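Local coordinates for protein post-proline cleaving enzyme (Rickettsia typhi, PDB 4HVT) that probably cleaves oligopeptides on the carboxyl side of proline as a serine peptidase of the prolyl oligopeptidase family, at residues F266-N271 against P289-L294; V243-L248 against S256-S261. All coordinates share one frame; numbering follows the deposited sequence.

Contact 1 of 2, residues F266-N271 against P289-L294; sequences FYNYDN and PSDATL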
loop_
_atom_site.group_PDB
_atom_site.type_symbol
_atom_site.label_atom_id
_atom_site.label_comp_id
_atom_site.label_asym_id
_atom_site.label_seq_id
_atom_site.Cartn_x
_atom_site.Cartn_y
_atom_site.Cartn_z
ATOM N N PHE A 266 -8.508 12.856 -6.635
ATOM C CA PHE A 266 -8.244 11.530 -6.113
ATOM C C PHE A 266 -8.894 10.429 -6.983
ATOM O O PHE A 266 -8.228 9.425 -7.280
ATOM C CB PHE A 266 -8.598 11.355 -4.643
ATOM C CG PHE A 266 -7.799 10.268 -3.994
ATOM C CD1 PHE A 266 -6.543 10.544 -3.504
ATOM C CD2 PHE A 266 -8.297 8.981 -3.944
ATOM C CE1 PHE A 266 -5.779 9.513 -2.948
ATOM C CE2 PHE A 266 -7.529 7.939 -3.391
ATOM C CZ PHE A 266 -6.304 8.239 -2.864
ATOM N N TYR A 267 -10.162 10.615 -7.377
ATOM C CA TYR A 267 -10.940 9.596 -8.133
ATOM C C TYR A 267 -11.172 9.931 -9.583
ATOM O O TYR A 267 -11.376 9.022 -10.404
ATOM C CB TYR A 267 -12.297 9.324 -7.447
ATOM C CG TYR A 267 -12.096 8.704 -6.080
ATOM C CD1 TYR A 267 -11.671 7.401 -5.927
ATOM C CD2 TYR A 267 -12.255 9.491 -4.927
ATOM C CE1 TYR A 267 -11.423 6.864 -4.664
ATOM C CE2 TYR A 267 -12.005 8.962 -3.663
ATOM C CZ TYR A 267 -11.591 7.641 -3.543
ATOM O OH TYR A 267 -11.327 7.131 -2.261
ATOM N N ASN A 268 -11.080 11.208 -9.963
ATOM C CA ASN A 268 -11.260 11.632 -11.354
ATOM C C ASN A 268 -9.983 12.187 -11.964
ATOM O O ASN A 268 -9.177 12.765 -11.261
ATOM C CB ASN A 268 -12.362 12.711 -11.452
ATOM C CG ASN A 268 -13.724 12.164 -11.052
ATOM O OD1 ASN A 268 -14.380 11.445 -11.821
ATOM N ND2 ASN A 268 -14.150 12.508 -9.869
ATOM N N TYR A 269 -9.812 11.964 -13.269
ATOM C CA TYR A 269 -8.599 12.220 -13.925
ATOM C C TYR A 269 -8.811 12.908 -15.261
ATOM O O TYR A 269 -9.875 12.734 -15.888
ATOM C CB TYR A 269 -7.920 10.875 -14.241
ATOM C CG TYR A 269 -7.510 10.029 -13.089
ATOM C CD1 TYR A 269 -8.462 9.262 -12.383
ATOM C CD2 TYR A 269 -6.174 9.911 -12.746
ATOM C CE1 TYR A 269 -8.044 8.425 -11.353
ATOM C CE2 TYR A 269 -5.769 9.101 -11.718
ATOM C CZ TYR A 269 -6.711 8.348 -11.041
ATOM O OH TYR A 269 -6.294 7.526 -10.008
ATOM N N ASP A 270 -7.768 13.635 -15.714
ATOM C CA ASP A 270 -7.534 13.970 -17.106
ATOM C C ASP A 270 -6.344 13.144 -17.555
ATOM O O ASP A 270 -5.287 13.275 -17.001
ATOM C CB ASP A 270 -7.123 15.426 -17.309
ATOM C CG ASP A 270 -8.185 16.397 -16.936
ATOM O OD1 ASP A 270 -9.396 16.064 -17.067
ATOM O OD2 ASP A 270 -7.779 17.517 -16.595
ATOM N N ASN A 271 -6.523 12.313 -18.571
ATOM C CA ASN A 271 -5.450 11.434 -19.036
ATOM C C ASN A 271 -5.141 11.732 -20.515
ATOM O O ASN A 271 -6.028 12.172 -21.292
ATOM C CB ASN A 271 -5.841 9.959 -18.923
ATOM C CG ASN A 271 -6.046 9.502 -17.519
ATOM O OD1 ASN A 271 -5.247 9.771 -16.686
ATOM N ND2 ASN A 271 -7.100 8.779 -17.280
ATOM N N PRO A 289 -14.332 7.539 -19.410
ATOM C CA PRO A 289 -14.937 8.074 -18.179
ATOM C C PRO A 289 -13.874 8.624 -17.222
ATOM O O PRO A 289 -12.830 8.025 -17.039
ATOM C CB PRO A 289 -15.699 6.852 -17.606
ATOM C CG PRO A 289 -16.015 6.008 -18.792
ATOM C CD PRO A 289 -14.754 6.146 -19.659
ATOM N N SER A 290 -14.142 9.767 -16.584
ATOM C CA SER A 290 -13.131 10.434 -15.805
ATOM C C SER A 290 -12.633 9.657 -14.590
ATOM O O SER A 290 -11.512 9.878 -14.164
ATOM C CB SER A 290 -13.634 11.806 -15.345
ATOM O OG SER A 290 -14.756 11.699 -14.493
ATOM N N ASP A 291 -13.429 8.693 -14.097
ATOM C CA ASP A 291 -13.033 7.857 -12.956
ATOM C C ASP A 291 -12.688 6.440 -13.373
ATOM O O ASP A 291 -12.481 5.589 -12.513
ATOM C CB ASP A 291 -14.055 7.871 -11.816
ATOM C CG ASP A 291 -15.480 7.519 -12.264
ATOM O OD1 ASP A 291 -15.779 7.306 -13.465
ATOM O OD2 ASP A 291 -16.330 7.405 -11.340
ATOM N N ALA A 292 -12.599 6.176 -14.683
ATOM C CA ALA A 292 -12.040 4.897 -15.160
ATOM C C ALA A 292 -10.515 4.932 -15.032
ATOM O O ALA A 292 -9.919 6.007 -15.138
ATOM C CB ALA A 292 -12.485 4.640 -16.577
ATOM N N THR A 293 -9.890 3.775 -14.754
ATOM C CA THR A 293 -8.453 3.676 -14.542
ATOM C C THR A 293 -7.795 2.630 -15.425
ATOM O O THR A 293 -8.354 1.571 -15.685
ATOM C CB THR A 293 -8.126 3.372 -13.064
ATOM O OG1 THR A 293 -8.883 2.257 -12.629
ATOM C CG2 THR A 293 -8.448 4.612 -12.213
ATOM N N LEU A 294 -6.633 2.985 -15.947
ATOM C CA LEU A 294 -5.837 2.065 -16.728
ATOM C C LEU A 294 -5.242 0.986 -15.873
ATOM O O LEU A 294 -4.554 1.239 -14.901
ATOM C CB LEU A 294 -4.711 2.829 -17.437
ATOM C CG LEU A 294 -3.736 1.982 -18.300
ATOM C CD1 LEU A 294 -4.474 1.304 -19.486
ATOM C CD2 LEU A 294 -2.618 2.937 -18.761
HETATM O O HOH W 1 -11.228 6.281 -9.994
HETATM O O HOH W 2 -7.626 7.281 -14.729
#
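Two hydrogen bonds join the loop entering strand 269-275 to the turn before strand 293-298, and both use Ser-290. Its hydroxyl OG donates to the side-chain oxygen OD1 of Asn-268 at 2.7 Å, the donor tilted 31° from the amide's carbonyl plane. Its carbonyl O accepts the backbone N of Tyr-269 at 2.8 Å, with a bent N-H...O angle of 140°. The same oxygen also receives a CA-H...O contact from Asn-268 and lies at the edge of the Tyr-269 ring, near the ring plane. With CG anti to its own carbonyl carbon, Asn-268 brings its amide alongside the Asp-291 side chain, the amide and carboxylate planes 23° apart. The CB of Asp-291 packs 3.2 Å from the O of Tyr-267, which also takes a CA-H...O contact from Asp-291 CA. Methyl CG2 of Thr-293 approaches Tyr-269 CE1 obliquely at 3.9 Å.

Two waters extend the grip. One donates to both Tyr-267 O and Asp-291 O; the other donates to Ala-292 O, accepts from Asn-271 ND2, and sits 3.1 Å above one face of the Tyr-269 ring, toward its rim. Asn-271 OD1 is hydrogen-bonded to Ser-261 OG. The turn carrying Ser-290 is closed by Ala-292 N to Pro-289 O at 3.0 Å, the bond of the type I beta turn 289-292. Farther out, Asp-265 OD1 accepts the backbone N of both Tyr-267 and Asn-268, and Ser-308 holds Asp-291 OD2.

The contact bridges adjacent four-stranded sheets, consistent with neighbouring propeller blades: strand 269-275 is internal to one, while strand 293-298 is an edge strand of the next. Tyr-267 reaches beyond both, hydrogen-bonding Glu-610 and touching Thr-609 of helix 608-611, so this loop also meets the peptidase (alpha/beta-hydrolase) part of the chain.

Contact 2 of 2, residues V243-L248 against S256-S261; sequences VSAGKL and SLIFIS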
loop_
_atom_site.group_PDB
_atom_site.type_symbol
_atom_site.label_atom_id
_atom_site.label_comp_id
_atom_site.label_asym_id
_atom_site.label_seq_id
_atom_site.Cartn_x
_atom_site.Cartn_y
_atom_site.Cartn_z
ATOM N N VAL A 243 0.451 14.704 -10.955
ATOM C CA VAL A 243 0.593 14.268 -12.339
ATOM C C VAL A 243 1.667 13.195 -12.439
ATOM O O VAL A 243 2.686 13.263 -11.749
ATOM C CB VAL A 243 0.898 15.430 -13.289
ATOM C CG1 VAL A 243 2.275 16.041 -13.087
ATOM C CG2 VAL A 243 0.800 14.955 -14.722
ATOM N N SER A 244 1.421 12.200 -13.261
ATOM C CA SER A 244 2.376 11.083 -13.422
ATOM C C SER A 244 2.548 10.774 -14.905
ATOM O O SER A 244 1.708 11.118 -15.694
ATOM C CB SER A 244 1.921 9.832 -12.677
ATOM O OG SER A 244 0.766 9.241 -13.259
ATOM N N ALA A 245 3.656 10.113 -15.227
ATOM C CA ALA A 245 3.938 9.600 -16.572
ATOM C C ALA A 245 4.331 8.159 -16.407
ATOM O O ALA A 245 4.885 7.757 -15.394
ATOM C CB ALA A 245 5.057 10.367 -17.239
ATOM N N GLY A 246 3.968 7.349 -17.379
ATOM C CA GLY A 246 4.355 5.952 -17.427
ATOM C C GLY A 246 4.170 5.450 -18.839
ATOM O O GLY A 246 3.688 6.160 -19.682
ATOM N N LYS A 247 4.561 4.217 -19.132
ATOM C CA LYS A 247 4.301 3.663 -20.479
ATOM C C LYS A 247 2.853 3.243 -20.664
ATOM O O LYS A 247 2.220 2.677 -19.720
ATOM C CB LYS A 247 5.170 2.466 -20.719
ATOM C CG LYS A 247 6.657 2.736 -20.831
ATOM C CD LYS A 247 6.980 3.316 -22.223
ATOM C CE LYS A 247 8.329 4.031 -22.331
ATOM N NZ LYS A 247 9.423 3.155 -21.794
ATOM N N LEU A 248 2.295 3.541 -21.840
ATOM C CA LEU A 248 0.948 3.091 -22.169
ATOM C C LEU A 248 0.848 1.560 -22.423
ATOM O O LEU A 248 -0.061 0.871 -21.944
ATOM C CB LEU A 248 0.408 3.860 -23.365
ATOM C CG LEU A 248 -0.994 3.565 -23.871
ATOM C CD1 LEU A 248 -2.019 3.900 -22.790
ATOM C CD2 LEU A 248 -1.326 4.352 -25.123
ATOM N N SER A 256 7.437 4.493 -27.196
ATOM C CA SER A 256 7.246 5.873 -27.455
ATOM C C SER A 256 5.860 6.411 -27.067
ATOM O O SER A 256 5.565 7.608 -27.268
ATOM C CB SER A 256 7.460 6.113 -28.939
ATOM O OG SER A 256 6.637 5.306 -29.792
ATOM N N LEU A 257 4.967 5.542 -26.652
ATOM C CA LEU A 257 3.674 6.021 -26.225
ATOM C C LEU A 257 3.726 6.123 -24.705
ATOM O O LEU A 257 3.854 5.129 -24.015
ATOM C CB LEU A 257 2.563 5.092 -26.712
ATOM C CG LEU A 257 2.375 5.100 -28.251
ATOM C CD1 LEU A 257 1.504 3.890 -28.573
ATOM C CD2 LEU A 257 1.810 6.425 -28.850
ATOM N N ILE A 258 3.546 7.338 -24.206
ATOM C CA ILE A 258 3.550 7.627 -22.804
ATOM C C ILE A 258 2.154 8.006 -22.331
ATOM O O ILE A 258 1.472 8.842 -22.968
ATOM C CB ILE A 258 4.572 8.788 -22.501
ATOM C CG1 ILE A 258 6.009 8.428 -22.961
ATOM C CG2 ILE A 258 4.494 9.232 -21.038
ATOM C CD1 ILE A 258 6.686 7.325 -22.206
ATOM N N PHE A 259 1.730 7.388 -21.213
ATOM C CA PHE A 259 0.466 7.684 -20.578
ATOM C C PHE A 259 0.722 8.756 -19.553
ATOM O O PHE A 259 1.455 8.547 -18.600
ATOM C CB PHE A 259 -0.056 6.387 -19.942
ATOM C CG PHE A 259 -1.382 6.527 -19.183
ATOM C CD1 PHE A 259 -2.575 6.763 -19.857
ATOM C CD2 PHE A 259 -1.426 6.337 -17.850
ATOM C CE1 PHE A 259 -3.780 6.848 -19.198
ATOM C CE2 PHE A 259 -2.652 6.390 -17.179
ATOM C CZ PHE A 259 -3.818 6.660 -17.834
ATOM N N ILE A 260 0.067 9.890 -19.737
ATOM C CA ILE A 260 0.154 11.017 -18.774
ATOM C C ILE A 260 -1.143 11.046 -18.032
ATOM O O ILE A 260 -2.194 11.080 -18.659
ATOM C CB ILE A 260 0.363 12.321 -19.496
ATOM C CG1 ILE A 260 1.796 12.305 -20.114
ATOM C CG2 ILE A 260 0.195 13.482 -18.551
ATOM C CD1 ILE A 260 2.086 13.566 -20.877
ATOM N N SER A 261 -1.069 10.996 -16.697
ATOM C CA SER A 261 -2.241 10.907 -15.869
ATOM C C SER A 261 -2.237 12.038 -14.818
ATOM O O SER A 261 -1.371 12.096 -13.969
ATOM C CB SER A 261 -2.313 9.517 -15.245
ATOM O OG SER A 261 -3.474 9.330 -14.440
HETATM O O HOH W 3 1.096 7.908 -15.770
#
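Val-243 meets the partner strand through CG2, which lies 4.1 Å from Ile-260 CG2 as the two side chains run side by side in the same direction. With CG1 between the backbone N and the carbonyl carbon, CG2 is left anti to N and faces that methyl. Ser-244 and Ser-261 form a hydrogen-bonded antiparallel pair: Ser-244 N donates to Ser-261 O at 2.9 Å, and the return bond from Ser-261 N to Ser-244 O is nearly straight at 171°. The Ser-244 hydroxyl is linked by a water to Phe-259 O, to which the water donates.

Next comes the non-hydrogen-bonded pair Ala-245 and Ile-260, although the Ala-245 methyl finds its closest side-chain neighbour diagonally, in Ile-258 CG2 at 4.0 Å. At Gly-246 the backbone is again bonded twice to Phe-259, the shorter bond being Phe-259 N to Gly-246 O at 2.8 Å. The side chain of Lys-247, bent at chi2 and chi4, crosses Ile-258 and sets Lys-247 CE 3.7 Å from Ile-258 CD1; its ammonium forms a salt bridge with Asp-251. Leu-248 ends the run: its N donates to Leu-257 O at 3.1 Å with an N-H...O angle of 176°, from above the carbonyl plane. Its side chain crosses Phe-259 at about a right angle, Leu-248 CD1 to Phe-259 CD1 at 4.1 Å.

The axes of 243-247 and 257-261 run at 152°, a twisted antiparallel hairpin. It forms the first two strands of a four-stranded sheet, consistent with a blade of the N-terminal beta-propeller: 242-247 is an edge strand, and 257-263 pairs on its other side with 269-275. Leu-218 of the preceding blade packs on Val-243, Ala-245 and Ile-260, whereas Phe-259 touches Ile-286 and Asn-271.

Contact 2 pairs two strands of one sheet; contact 1 ties that sheet to the next. Both are partly buried, contact 2 the more so: the hairpin has five direct backbone hydrogen bonds and buries 538 Å² between its segments, with six of eleven touching residues buried. Contact 1 buries 275 Å², has two buried residues among eight, and relies on one backbone bond, one side-chain bond and two bridging waters; its segments run about 90° apart, are mostly loop or turn, and form no strand pairing. Their centres lie 14 Å apart, joined through neighbouring strands 257-263 and 269-275, while Leu-294 packs against Phe-259 across the sheet boundary.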